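Local structure of fatty acid multifunctional protein (atmfp2) (Arabidopsis thaliana, 2WTB) at residues Q507-L512 with M533-L538; N637-V642 with A652-A657; V546-A551 with I567-Q572. The protein catalyses successive steps of peroxisomal fatty acid beta-oxidation during seed germination, hydrating long-chain enoyl-CoA esters and then oxidising 3-hydroxyacyl-CoA. All coordinates share one frame; numbering follows the deposited sequence.

Contact 1: residues Q507-L512 with M533-L538; sequences QAAMFL and MGPFRL
The ring of F536 reaches across to helix 507-512 and meets it at A509 and M510. Its CG lies beside the backbone N and anti to the carbonyl carbon (chi1 -53°), which carries the far end of the ring to the other helix. There CZ lies 3.8 Å from A509 CB, and A509 O sits at the ring edge, near its plane. M510 comes in at a slant: its CG is 3.6 Å from F536 CE2, and the extended chain then carries the sulfur away from the ring. Beside this pair, P535 CB packs on A509 CB at 3.9 Å, where the small alanine lets the two backbones draw close, 6.8 Å between the CA atoms of A509 and P535. Were F536 an alanine, M510 CG and A509 CB would probably be left without their aromatic partner, and a gap would open between the helices. G534 is the N-cap residue of the helix that P535 begins. D523 accepts hydrogen bonds from the backbone N of F536 and of R537, while I522 and I526 pack on P535, so helix 519-529 packs beside helices 498-514 and 535-542 in the dehydrogenase C-terminal domain.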
ATOM      1  N   GLN A 507     -18.280 -12.707 -13.812  1.00 70.44           N
ATOM      2  CA  GLN A 507     -19.046 -13.719 -14.530  1.00 72.47           C
ATOM      3  C   GLN A 507     -19.663 -14.743 -13.584  1.00 77.52           C
ATOM      4  O   GLN A 507     -20.792 -15.186 -13.791  1.00 81.69           O
ATOM      5  CB  GLN A 507     -18.178 -14.411 -15.581  1.00 79.07           C
ATOM      6  CG  GLN A 507     -17.724 -13.487 -16.700  1.00 89.55           C
ATOM      7  CD  GLN A 507     -16.832 -14.184 -17.709  1.00101.50           C
ATOM      8  OE1 GLN A 507     -16.729 -15.411 -17.719  1.00105.28           O
ATOM      9  NE2 GLN A 507     -16.179 -13.402 -18.563  1.00 99.49           N
ATOM     10  N   ALA A 508     -18.922 -15.116 -12.545  1.00 74.77           N
ATOM     11  CA  ALA A 508     -19.430 -16.053 -11.550  1.00 74.09           C
ATOM     12  C   ALA A 508     -20.633 -15.451 -10.842  1.00 87.71           C
ATOM     13  O   ALA A 508     -21.614 -16.140 -10.558  1.00 94.72           O
ATOM     14  CB  ALA A 508     -18.350 -16.402 -10.546  1.00 66.04           C
ATOM     15  N   ALA A 509     -20.548 -14.157 -10.560  1.00 79.82           N
ATOM     16  CA  ALA A 509     -21.637 -13.440  -9.919  1.00 76.73           C
ATOM     17  C   ALA A 509     -22.887 -13.465 -10.793  1.00 87.91           C
ATOM     18  O   ALA A 509     -23.963 -13.865 -10.346  1.00 93.60           O
ATOM     19  CB  ALA A 509     -21.223 -12.010  -9.628  1.00 66.29           C
ATOM     20  N   MET A 510     -22.735 -13.043 -12.044  1.00 80.01           N
ATOM     21  CA  MET A 510     -23.866 -12.950 -12.959  1.00 85.87           C
ATOM     22  C   MET A 510     -24.499 -14.305 -13.261  1.00 86.17           C
ATOM     23  O   MET A 510     -25.708 -14.393 -13.465  1.00 99.84           O
ATOM     24  CB  MET A 510     -23.465 -12.240 -14.252  1.00 92.09           C
ATOM     25  CG  MET A 510     -23.215 -10.753 -14.069  1.00 93.25           C
ATOM     26  SD  MET A 510     -23.237  -9.835 -15.618  1.00128.94           S
ATOM     27  CE  MET A 510     -22.952  -8.173 -15.019  1.00105.39           C
ATOM     28  N   PHE A 511     -23.686 -15.356 -13.291  1.00 85.51           N
ATOM     29  CA  PHE A 511     -24.215 -16.703 -13.482  1.00 90.94           C
ATOM     30  C   PHE A 511     -25.111 -17.085 -12.310  1.00 94.99           C
ATOM     31  O   PHE A 511     -26.149 -17.722 -12.491  1.00 94.41           O
ATOM     32  CB  PHE A 511     -23.091 -17.730 -13.633  1.00 90.34           C
ATOM     33  CG  PHE A 511     -23.556 -19.155 -13.506  1.00 95.45           C
ATOM     34  CD1 PHE A 511     -23.378 -19.855 -12.324  1.00 98.17           C
ATOM     35  CD2 PHE A 511     -24.185 -19.792 -14.565  1.00 93.53           C
ATOM     36  CE1 PHE A 511     -23.811 -21.167 -12.201  1.00 95.53           C
ATOM     37  CE2 PHE A 511     -24.621 -21.103 -14.449  1.00 89.44           C
ATOM     38  CZ  PHE A 511     -24.432 -21.790 -13.266  1.00 86.23           C
ATOM     39  N   LEU A 512     -24.699 -16.691 -11.110  1.00 93.05           N
ATOM     40  CA  LEU A 512     -25.486 -16.943  -9.910  1.00 93.08           C
ATOM     41  C   LEU A 512     -26.814 -16.200  -9.982  1.00102.48           C
ATOM     42  O   LEU A 512     -27.855 -16.725  -9.583  1.00102.00           O
ATOM     43  CB  LEU A 512     -24.711 -16.511  -8.664  1.00 87.94           C
ATOM     44  CG  LEU A 512     -23.471 -17.333  -8.311  1.00 91.64           C
ATOM     45  CD1 LEU A 512     -22.706 -16.684  -7.169  1.00 94.02           C
ATOM     46  CD2 LEU A 512     -23.850 -18.765  -7.965  1.00 84.49           C
ATOM     47  N   MET A 533     -16.478  -2.682  -2.661  1.00 90.32           N
ATOM     48  CA  MET A 533     -17.629  -2.621  -3.544  1.00 86.21           C
ATOM     49  C   MET A 533     -18.134  -4.028  -3.837  1.00 95.48           C
ATOM     50  O   MET A 533     -17.437  -5.011  -3.593  1.00104.24           O
ATOM     51  CB  MET A 533     -17.214  -1.938  -4.846  1.00 84.09           C
ATOM     52  CG  MET A 533     -18.249  -1.013  -5.432  1.00 84.08           C
ATOM     53  SD  MET A 533     -17.518   0.148  -6.600  1.00 97.50           S
ATOM     54  CE  MET A 533     -18.892   1.271  -6.843  1.00285.71           C
ATOM     55  N   GLY A 534     -19.352  -4.123  -4.359  1.00 91.82           N
ATOM     56  CA  GLY A 534     -19.895  -5.403  -4.769  1.00 81.78           C
ATOM     57  C   GLY A 534     -19.645  -5.619  -6.246  1.00 80.42           C
ATOM     58  O   GLY A 534     -19.409  -4.660  -6.977  1.00 75.88           O
ATOM     59  N   PRO A 535     -19.691  -6.882  -6.695  1.00 84.33           N
ATOM     60  CA  PRO A 535     -19.463  -7.219  -8.103  1.00 83.43           C
ATOM     61  C   PRO A 535     -20.292  -6.348  -9.042  1.00 84.01           C
ATOM     62  O   PRO A 535     -19.745  -5.733  -9.957  1.00 79.31           O
ATOM     63  CB  PRO A 535     -19.929  -8.672  -8.189  1.00 92.57           C
ATOM     64  CG  PRO A 535     -19.707  -9.212  -6.824  1.00 96.42           C
ATOM     65  CD  PRO A 535     -19.968  -8.074  -5.876  1.00 91.97           C
ATOM     66  N   PHE A 536     -21.599  -6.299  -8.811  1.00 89.88           N
ATOM     67  CA  PHE A 536     -22.495  -5.514  -9.652  1.00 95.81           C
ATOM     68  C   PHE A 536     -22.339  -4.023  -9.374  1.00100.26           C
ATOM     69  O   PHE A 536     -22.295  -3.208 -10.295  1.00 94.02           O
ATOM     70  CB  PHE A 536     -23.945  -5.956  -9.438  1.00 90.80           C
ATOM     71  CG  PHE A 536     -24.152  -7.433  -9.605  1.00 92.96           C
ATOM     72  CD1 PHE A 536     -24.115  -8.279  -8.508  1.00 92.81           C
ATOM     73  CD2 PHE A 536     -24.365  -7.979 -10.860  1.00 92.37           C
ATOM     74  CE1 PHE A 536     -24.297  -9.642  -8.660  1.00 94.30           C
ATOM     75  CE2 PHE A 536     -24.546  -9.339 -11.018  1.00 90.87           C
ATOM     76  CZ  PHE A 536     -24.511 -10.171  -9.916  1.00 93.89           C
ATOM     77  N   ARG A 537     -22.249  -3.678  -8.094  1.00108.12           N
ATOM     78  CA  ARG A 537     -22.055  -2.296  -7.678  1.00113.90           C
ATOM     79  C   ARG A 537     -20.814  -1.699  -8.337  1.00113.94           C
ATOM     80  O   ARG A 537     -20.824  -0.551  -8.780  1.00111.04           O
ATOM     81  CB  ARG A 537     -21.950  -2.222  -6.153  1.00118.78           C
ATOM     82  CG  ARG A 537     -21.482  -0.890  -5.600  1.00117.93           C
ATOM     83  CD  ARG A 537     -22.305   0.270  -6.119  1.00115.80           C
ATOM     84  NE  ARG A 537     -22.139   1.452  -5.279  1.00112.71           N
ATOM     85  CZ  ARG A 537     -22.331   2.699  -5.695  1.00108.30           C
ATOM     86  NH1 ARG A 537     -22.687   2.932  -6.951  1.00102.86           N
ATOM     87  NH2 ARG A 537     -22.159   3.711  -4.857  1.00108.63           N
ATOM     88  N   LEU A 538     -19.750  -2.493  -8.402  1.00114.19           N
ATOM     89  CA  LEU A 538     -18.511  -2.080  -9.050  1.00104.53           C
ATOM     90  C   LEU A 538     -18.664  -2.101 -10.566  1.00 97.67           C
ATOM     91  O   LEU A 538     -18.049  -1.305 -11.276  1.00 90.85           O
ATOM     92  CB  LEU A 538     -17.356  -2.988  -8.613  1.00 99.66           C
ATOM     93  CG  LEU A 538     -16.013  -2.876  -9.342  1.00 85.49           C
ATOM     94  CD1 LEU A 538     -14.857  -3.169  -8.392  1.00 75.78           C
ATOM     95  CD2 LEU A 538     -15.967  -3.795 -10.557  1.00 75.49           C
TER

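Contact 2: residues N637-V642 with A652-A657; sequences NEACRV and ADLDIA
L654 lays its two methyl groups over A639 and V642, residues one helical turn apart on the preceding helix. The motif is a pair of consecutive helices, 624-644 and 651-662, joined by a short link and packed by apolar side chains in the helical part of the C-terminal, dehydrogenase-bearing region. The nearest CA atoms are those of A639 and L654, 7.1 Å apart, a spacing that the small alanine permits. M501 of helix 498-514 and M672 of helix 671-678 both touch A639 and L654, so the pair belongs to a larger apolar cluster.

The polar groups of helix 637-642 face other ways. E638 OE1 forms a salt bridge with R641 NH1 at 2.8 Å; as a hydrogen bond it is weak, bent to 124° at the hydrogen. E638 OE2 pairs with R500 and R561, so three arginines share this buried carboxylate, and their charge probably favours its ionised form.

Back at the contact, all three touching residues are buried. L654 CG stands beside its backbone N and anti to the carbonyl carbon (chi1 -69°), and from there the branches divide the work. CD2 goes to V642, whose CG1 is held anti to its own backbone N (chi1 162°) and so is the branch turned to the leucine. The two side chains meet at a slant, with L654 CD2 3.8 Å from V642 CG1, methyl against methyl. CD1 goes to A639, where it meets backbone as well as side chain: it lies 4.0 Å from A639 CB, but its closest neighbour across the contact is the carbonyl oxygen, with L654 CD1 3.2 Å from A639 O.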
ATOM      1  N   ASN A 637      -8.524 -19.971  -8.772  1.00 58.72           N
ATOM      2  CA  ASN A 637      -8.270 -20.895  -9.866  1.00 69.68           C
ATOM      3  C   ASN A 637      -7.507 -20.218 -11.001  1.00 73.42           C
ATOM      4  O   ASN A 637      -6.570 -20.788 -11.562  1.00 78.50           O
ATOM      5  CB  ASN A 637      -9.592 -21.462 -10.384  1.00 55.23           C
ATOM      6  CG  ASN A 637      -9.406 -22.711 -11.213  1.00 66.55           C
ATOM      7  OD1 ASN A 637      -8.357 -23.353 -11.167  1.00 66.77           O
ATOM      8  ND2 ASN A 637     -10.432 -23.071 -11.976  1.00 70.09           N
ATOM      9  N   GLU A 638      -7.911 -18.995 -11.327  1.00 64.67           N
ATOM     10  CA  GLU A 638      -7.310 -18.256 -12.428  1.00 59.82           C
ATOM     11  C   GLU A 638      -5.941 -17.720 -12.032  1.00 64.37           C
ATOM     12  O   GLU A 638      -5.012 -17.704 -12.839  1.00 67.07           O
ATOM     13  CB  GLU A 638      -8.225 -17.110 -12.863  1.00 59.80           C
ATOM     14  CG  GLU A 638      -7.832 -16.472 -14.183  1.00 66.55           C
ATOM     15  CD  GLU A 638      -7.883 -17.449 -15.342  1.00 71.51           C
ATOM     16  OE1 GLU A 638      -8.799 -18.298 -15.369  1.00 76.49           O
ATOM     17  OE2 GLU A 638      -7.010 -17.363 -16.231  1.00 73.28           O
ATOM     18  N   ALA A 639      -5.826 -17.285 -10.781  1.00 59.96           N
ATOM     19  CA  ALA A 639      -4.556 -16.813 -10.250  1.00 48.45           C
ATOM     20  C   ALA A 639      -3.503 -17.909 -10.352  1.00 65.66           C
ATOM     21  O   ALA A 639      -2.329 -17.634 -10.595  1.00 80.35           O
ATOM     22  CB  ALA A 639      -4.717 -16.370  -8.807  1.00 47.85           C
ATOM     23  N   CYS A 640      -3.933 -19.153 -10.167  1.00 65.24           N
ATOM     24  CA  CYS A 640      -3.030 -20.294 -10.240  1.00 63.81           C
ATOM     25  C   CYS A 640      -2.567 -20.556 -11.668  1.00 65.27           C
ATOM     26  O   CYS A 640      -1.408 -20.892 -11.897  1.00 66.61           O
ATOM     27  CB  CYS A 640      -3.687 -21.542  -9.652  1.00 69.09           C
ATOM     28  SG  CYS A 640      -3.873 -21.486  -7.860  1.00 71.99           S
ATOM     29  N   ARG A 641      -3.480 -20.406 -12.624  1.00 62.08           N
ATOM     30  CA  ARG A 641      -3.124 -20.498 -14.034  1.00 55.47           C
ATOM     31  C   ARG A 641      -2.060 -19.451 -14.350  1.00 69.49           C
ATOM     32  O   ARG A 641      -1.033 -19.751 -14.963  1.00 64.19           O
ATOM     33  CB  ARG A 641      -4.350 -20.267 -14.917  1.00 52.74           C
ATOM     34  CG  ARG A 641      -5.450 -21.307 -14.773  1.00 60.51           C
ATOM     35  CD  ARG A 641      -6.506 -21.128 -15.857  1.00 63.69           C
ATOM     36  NE  ARG A 641      -7.498 -22.200 -15.859  1.00 65.97           N
ATOM     37  CZ  ARG A 641      -8.678 -22.126 -15.252  1.00 74.68           C
ATOM     38  NH1 ARG A 641      -9.016 -21.029 -14.588  1.00 77.88           N
ATOM     39  NH2 ARG A 641      -9.521 -23.149 -15.306  1.00 69.32           N
ATOM     40  N   VAL A 642      -2.317 -18.221 -13.920  1.00 61.90           N
ATOM     41  CA  VAL A 642      -1.379 -17.123 -14.116  1.00 65.55           C
ATOM     42  C   VAL A 642      -0.034 -17.415 -13.463  1.00 68.89           C
ATOM     43  O   VAL A 642       1.020 -17.174 -14.052  1.00 80.33           O
ATOM     44  CB  VAL A 642      -1.940 -15.802 -13.555  1.00 60.35           C
ATOM     45  CG1 VAL A 642      -0.825 -14.788 -13.351  1.00 56.31           C
ATOM     46  CG2 VAL A 642      -3.014 -15.252 -14.476  1.00 53.34           C
ATOM     47  N   ALA A 652       3.458 -13.822  -4.256  1.00 59.59           N
ATOM     48  CA  ALA A 652       3.326 -12.578  -3.504  1.00 67.45           C
ATOM     49  C   ALA A 652       3.034 -11.380  -4.404  1.00 70.95           C
ATOM     50  O   ALA A 652       2.499 -10.370  -3.945  1.00 76.48           O
ATOM     51  CB  ALA A 652       4.570 -12.327  -2.667  1.00 71.39           C
ATOM     52  N   ASP A 653       3.388 -11.491  -5.680  1.00 55.53           N
ATOM     53  CA  ASP A 653       3.080 -10.435  -6.641  1.00 55.83           C
ATOM     54  C   ASP A 653       1.589 -10.427  -6.980  1.00 68.00           C
ATOM     55  O   ASP A 653       0.976  -9.367  -7.108  1.00 67.67           O
ATOM     56  CB  ASP A 653       3.916 -10.583  -7.911  1.00 51.39           C
ATOM     57  CG  ASP A 653       5.340 -10.068  -7.742  1.00 64.45           C
ATOM     58  OD1 ASP A 653       5.614  -9.360  -6.747  1.00 56.88           O
ATOM     59  OD2 ASP A 653       6.185 -10.368  -8.612  1.00 73.97           O
ATOM     60  N   LEU A 654       1.012 -11.617  -7.120  1.00 58.74           N
ATOM     61  CA  LEU A 654      -0.419 -11.748  -7.362  1.00 57.71           C
ATOM     62  C   LEU A 654      -1.226 -11.158  -6.205  1.00 69.50           C
ATOM     63  O   LEU A 654      -2.270 -10.540  -6.415  1.00 63.93           O
ATOM     64  CB  LEU A 654      -0.793 -13.213  -7.576  1.00 49.37           C
ATOM     65  CG  LEU A 654      -0.294 -13.849  -8.874  1.00 60.99           C
ATOM     66  CD1 LEU A 654      -0.903 -15.231  -9.049  1.00 67.52           C
ATOM     67  CD2 LEU A 654      -0.624 -12.961 -10.063  1.00 51.95           C
ATOM     68  N   ASP A 655      -0.730 -11.351  -4.985  1.00 68.35           N
ATOM     69  CA  ASP A 655      -1.374 -10.801  -3.796  1.00 67.10           C
ATOM     70  C   ASP A 655      -1.481  -9.284  -3.887  1.00 73.69           C
ATOM     71  O   ASP A 655      -2.582  -8.731  -3.838  1.00 76.07           O
ATOM     72  CB  ASP A 655      -0.607 -11.203  -2.533  1.00 68.08           C
ATOM     73  CG  ASP A 655      -0.708 -12.688  -2.237  1.00 75.23           C
ATOM     74  OD1 ASP A 655      -1.721 -13.303  -2.627  1.00 73.48           O
ATOM     75  OD2 ASP A 655       0.221 -13.240  -1.610  1.00 76.84           O
ATOM     76  N   ILE A 656      -0.337  -8.618  -4.023  1.00 69.44           N
ATOM     77  CA  ILE A 656      -0.300  -7.164  -4.158  1.00 63.99           C
ATOM     78  C   ILE A 656      -1.156  -6.692  -5.330  1.00 59.74           C
ATOM     79  O   ILE A 656      -1.830  -5.666  -5.242  1.00 66.50           O
ATOM     80  CB  ILE A 656       1.147  -6.635  -4.326  1.00 63.43           C
ATOM     81  CG1 ILE A 656       1.723  -6.210  -2.976  1.00 64.48           C
ATOM     82  CG2 ILE A 656       1.178  -5.437  -5.258  1.00 61.93           C
ATOM     83  CD1 ILE A 656       1.589  -7.247  -1.899  1.00 73.36           C
ATOM     84  N   ALA A 657      -1.133  -7.448  -6.422  1.00 48.39           N
ATOM     85  CA  ALA A 657      -1.885  -7.075  -7.614  1.00 46.94           C
ATOM     86  C   ALA A 657      -3.381  -7.009  -7.332  1.00 55.79           C
ATOM     87  O   ALA A 657      -4.014  -5.976  -7.543  1.00 60.62           O
ATOM     88  CB  ALA A 657      -1.591  -8.036  -8.759  1.00 46.31           C
TER

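Contact 3: residues V546-A551 with I567-Q572; sequences VAIATA and IIPLMQ
I568 is the first residue of helix 567-572 to meet the other helix, and what it meets is the end of I548. Its CG2 methyl lies 4.1 Å from I548 CD1; M510, C539 and F544 also touch its side chain, which is buried. P569 follows, partly exposed, and its ring takes the same methyl at a slant, with P569 CG 3.7 Å from I548 CD1. One turn on from I568, Q572 comes back to the contact with an extended chain that approaches I548 from the opposite direction. The end of its amide meets the isoleucine at two points: Q572 NE2 is 3.6 Å from I548 CG2, and Q572 OE1 is 3.7 Å from I548 CD1.

I548 can serve all three because its CG1 is anti to the backbone N (chi1 -160°) and the chain then runs straight to CD1, leaving CG2 to face the amide. Segments 546-551 and 567-572 run at 137° to each other, with axes 10.8 Å apart at closest approach, and the contact joins helix 544-557 to helix 567-572 in the dehydrogenase C-terminal domain. Within the first segment, V546 O accepts hydrogen bonds from both T550 N and T550 OG1.

Across the contact itself the chemistry is methyl against methyl, ring and amide, so the hold rests on shape and van der Waals attraction, without a directional bond between these two segments.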
ATOM      1  N   VAL A 546     -17.467  -0.101 -20.506  1.00103.88           N
ATOM      2  CA  VAL A 546     -16.089  -0.493 -20.231  1.00 93.87           C
ATOM      3  C   VAL A 546     -16.007  -1.937 -19.756  1.00100.35           C
ATOM      4  O   VAL A 546     -15.217  -2.729 -20.272  1.00 94.79           O
ATOM      5  CB  VAL A 546     -15.454   0.413 -19.162  1.00 78.83           C
ATOM      6  CG1 VAL A 546     -14.035  -0.040 -18.860  1.00 75.59           C
ATOM      7  CG2 VAL A 546     -15.473   1.862 -19.619  1.00 77.27           C
ATOM      8  N   ALA A 547     -16.829  -2.271 -18.765  1.00109.39           N
ATOM      9  CA  ALA A 547     -16.844  -3.611 -18.192  1.00103.21           C
ATOM     10  C   ALA A 547     -17.101  -4.671 -19.255  1.00 96.92           C
ATOM     11  O   ALA A 547     -16.538  -5.764 -19.204  1.00104.53           O
ATOM     12  CB  ALA A 547     -17.887  -3.703 -17.090  1.00 98.04           C
ATOM     13  N   ILE A 548     -17.951  -4.342 -20.222  1.00 90.12           N
ATOM     14  CA  ILE A 548     -18.302  -5.286 -21.273  1.00 95.93           C
ATOM     15  C   ILE A 548     -17.241  -5.312 -22.371  1.00 94.51           C
ATOM     16  O   ILE A 548     -17.107  -6.298 -23.093  1.00 93.83           O
ATOM     17  CB  ILE A 548     -19.683  -4.966 -21.885  1.00102.78           C
ATOM     18  CG1 ILE A 548     -20.254  -6.197 -22.593  1.00101.44           C
ATOM     19  CG2 ILE A 548     -19.589  -3.781 -22.835  1.00107.83           C
ATOM     20  CD1 ILE A 548     -21.612  -5.963 -23.217  1.00111.07           C
ATOM     21  N   ALA A 549     -16.485  -4.226 -22.487  1.00104.69           N
ATOM     22  CA  ALA A 549     -15.439  -4.130 -23.499  1.00111.09           C
ATOM     23  C   ALA A 549     -14.182  -4.883 -23.073  1.00114.95           C
ATOM     24  O   ALA A 549     -13.475  -5.453 -23.904  1.00119.90           O
ATOM     25  CB  ALA A 549     -15.113  -2.674 -23.791  1.00107.61           C
ATOM     26  N   THR A 550     -13.911  -4.882 -21.772  1.00107.14           N
ATOM     27  CA  THR A 550     -12.730  -5.550 -21.235  1.00103.07           C
ATOM     28  C   THR A 550     -12.976  -7.039 -21.010  1.00 99.06           C
ATOM     29  O   THR A 550     -12.032  -7.820 -20.886  1.00 98.83           O
ATOM     30  CB  THR A 550     -12.282  -4.909 -19.915  1.00101.91           C
ATOM     31  OG1 THR A 550     -13.418  -4.741 -19.061  1.00102.27           O
ATOM     32  CG2 THR A 550     -11.647  -3.553 -20.173  1.00105.24           C
ATOM     33  N   ALA A 551     -14.246  -7.425 -20.956  1.00 90.12           N
ATOM     34  CA  ALA A 551     -14.612  -8.824 -20.772  1.00 94.98           C
ATOM     35  C   ALA A 551     -14.559  -9.581 -22.096  1.00 96.88           C
ATOM     36  O   ALA A 551     -14.283 -10.781 -22.127  1.00 92.66           O
ATOM     37  CB  ALA A 551     -15.999  -8.934 -20.153  1.00 90.45           C
ATOM     38  N   ILE A 567     -27.229 -10.079 -19.625  1.00112.82           N
ATOM     39  CA  ILE A 567     -27.825  -9.104 -18.715  1.00114.85           C
ATOM     40  C   ILE A 567     -27.425  -7.670 -19.056  1.00115.32           C
ATOM     41  O   ILE A 567     -28.280  -6.829 -19.330  1.00116.26           O
ATOM     42  CB  ILE A 567     -27.465  -9.402 -17.242  1.00103.00           C
ATOM     43  CG1 ILE A 567     -28.077 -10.733 -16.803  1.00 97.48           C
ATOM     44  CG2 ILE A 567     -27.943  -8.275 -16.336  1.00 88.94           C
ATOM     45  CD1 ILE A 567     -27.799 -11.082 -15.358  1.00 89.37           C
ATOM     46  N   ILE A 568     -26.124  -7.395 -19.040  1.00111.50           N
ATOM     47  CA  ILE A 568     -25.628  -6.052 -19.327  1.00107.15           C
ATOM     48  C   ILE A 568     -26.075  -5.527 -20.694  1.00107.45           C
ATOM     49  O   ILE A 568     -26.642  -4.438 -20.781  1.00108.91           O
ATOM     50  CB  ILE A 568     -24.092  -5.964 -19.209  1.00100.11           C
ATOM     51  CG1 ILE A 568     -23.668  -6.007 -17.741  1.00 97.69           C
ATOM     52  CG2 ILE A 568     -23.579  -4.693 -19.865  1.00 98.75           C
ATOM     53  CD1 ILE A 568     -22.189  -5.780 -17.530  1.00 90.00           C
ATOM     54  N   PRO A 569     -25.817  -6.297 -21.766  1.00106.89           N
ATOM     55  CA  PRO A 569     -26.203  -5.846 -23.109  1.00108.67           C
ATOM     56  C   PRO A 569     -27.675  -5.447 -23.189  1.00112.84           C
ATOM     57  O   PRO A 569     -27.994  -4.396 -23.745  1.00110.50           O
ATOM     58  CB  PRO A 569     -25.940  -7.080 -23.975  1.00103.47           C
ATOM     59  CG  PRO A 569     -24.856  -7.804 -23.263  1.00 99.32           C
ATOM     60  CD  PRO A 569     -25.135  -7.602 -21.802  1.00105.42           C
ATOM     61  N   LEU A 570     -28.553  -6.276 -22.636  1.00118.26           N
ATOM     62  CA  LEU A 570     -29.986  -5.998 -22.655  1.00120.80           C
ATOM     63  C   LEU A 570     -30.316  -4.681 -21.956  1.00134.32           C
ATOM     64  O   LEU A 570     -31.292  -4.014 -22.299  1.00143.95           O
ATOM     65  CB  LEU A 570     -30.764  -7.146 -22.011  1.00110.13           C
ATOM     66  CG  LEU A 570     -30.822  -8.451 -22.805  1.00107.95           C
ATOM     67  CD1 LEU A 570     -31.396  -9.575 -21.958  1.00110.16           C
ATOM     68  CD2 LEU A 570     -31.633  -8.266 -24.077  1.00109.76           C
ATOM     69  N   MET A 571     -29.499  -4.312 -20.974  1.00131.44           N
ATOM     70  CA  MET A 571     -29.693  -3.061 -20.253  1.00127.41           C
ATOM     71  C   MET A 571     -29.199  -1.882 -21.083  1.00129.83           C
ATOM     72  O   MET A 571     -29.805  -0.809 -21.078  1.00125.64           O
ATOM     73  CB  MET A 571     -28.961  -3.094 -18.911  1.00121.82           C
ATOM     74  CG  MET A 571     -29.429  -4.190 -17.971  1.00116.98           C
ATOM     75  SD  MET A 571     -28.520  -4.186 -16.415  1.00169.74           S
ATOM     76  CE  MET A 571     -28.913  -2.551 -15.798  1.00111.91           C
ATOM     77  N   GLN A 572     -28.094  -2.090 -21.790  1.00132.64           N
ATOM     78  CA  GLN A 572     -27.501  -1.046 -22.620  1.00130.74           C
ATOM     79  C   GLN A 572     -28.425  -0.653 -23.769  1.00137.10           C
ATOM     80  O   GLN A 572     -28.577   0.528 -24.076  1.00142.14           O
ATOM     81  CB  GLN A 572     -26.147  -1.501 -23.166  1.00120.32           C
ATOM     82  CG  GLN A 572     -25.079  -1.686 -22.104  1.00116.00           C
ATOM     83  CD  GLN A 572     -23.817  -2.317 -22.655  1.00118.80           C
ATOM     84  OE1 GLN A 572     -23.851  -3.013 -23.671  1.00119.93           O
ATOM     85  NE2 GLN A 572     -22.695  -2.080 -21.986  1.00119.26           N
TER

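Overall arrangement
Following the chain from the N terminus, contact 1 is the first to close a loop, between helices 498-514 and 535-542, with helix 519-529 inside it. Helix 544-557 follows directly, and contact 3 closes the next loop on helix 567-572. Contact 2 comes last, joining helices 624-644 and 651-662 across a short link. The three run in series; none nests in or crosses another. Contacts 1 and 3 touch, with M510 CE 3.6 Å from I568 CD1, whereas contact 2 lies about 20 Å from contact 1, centre to centre. Helix 498-514 reaches all three: it carries one side of contact 1, touches contact 3 through M510 and reaches contact 2 through M501.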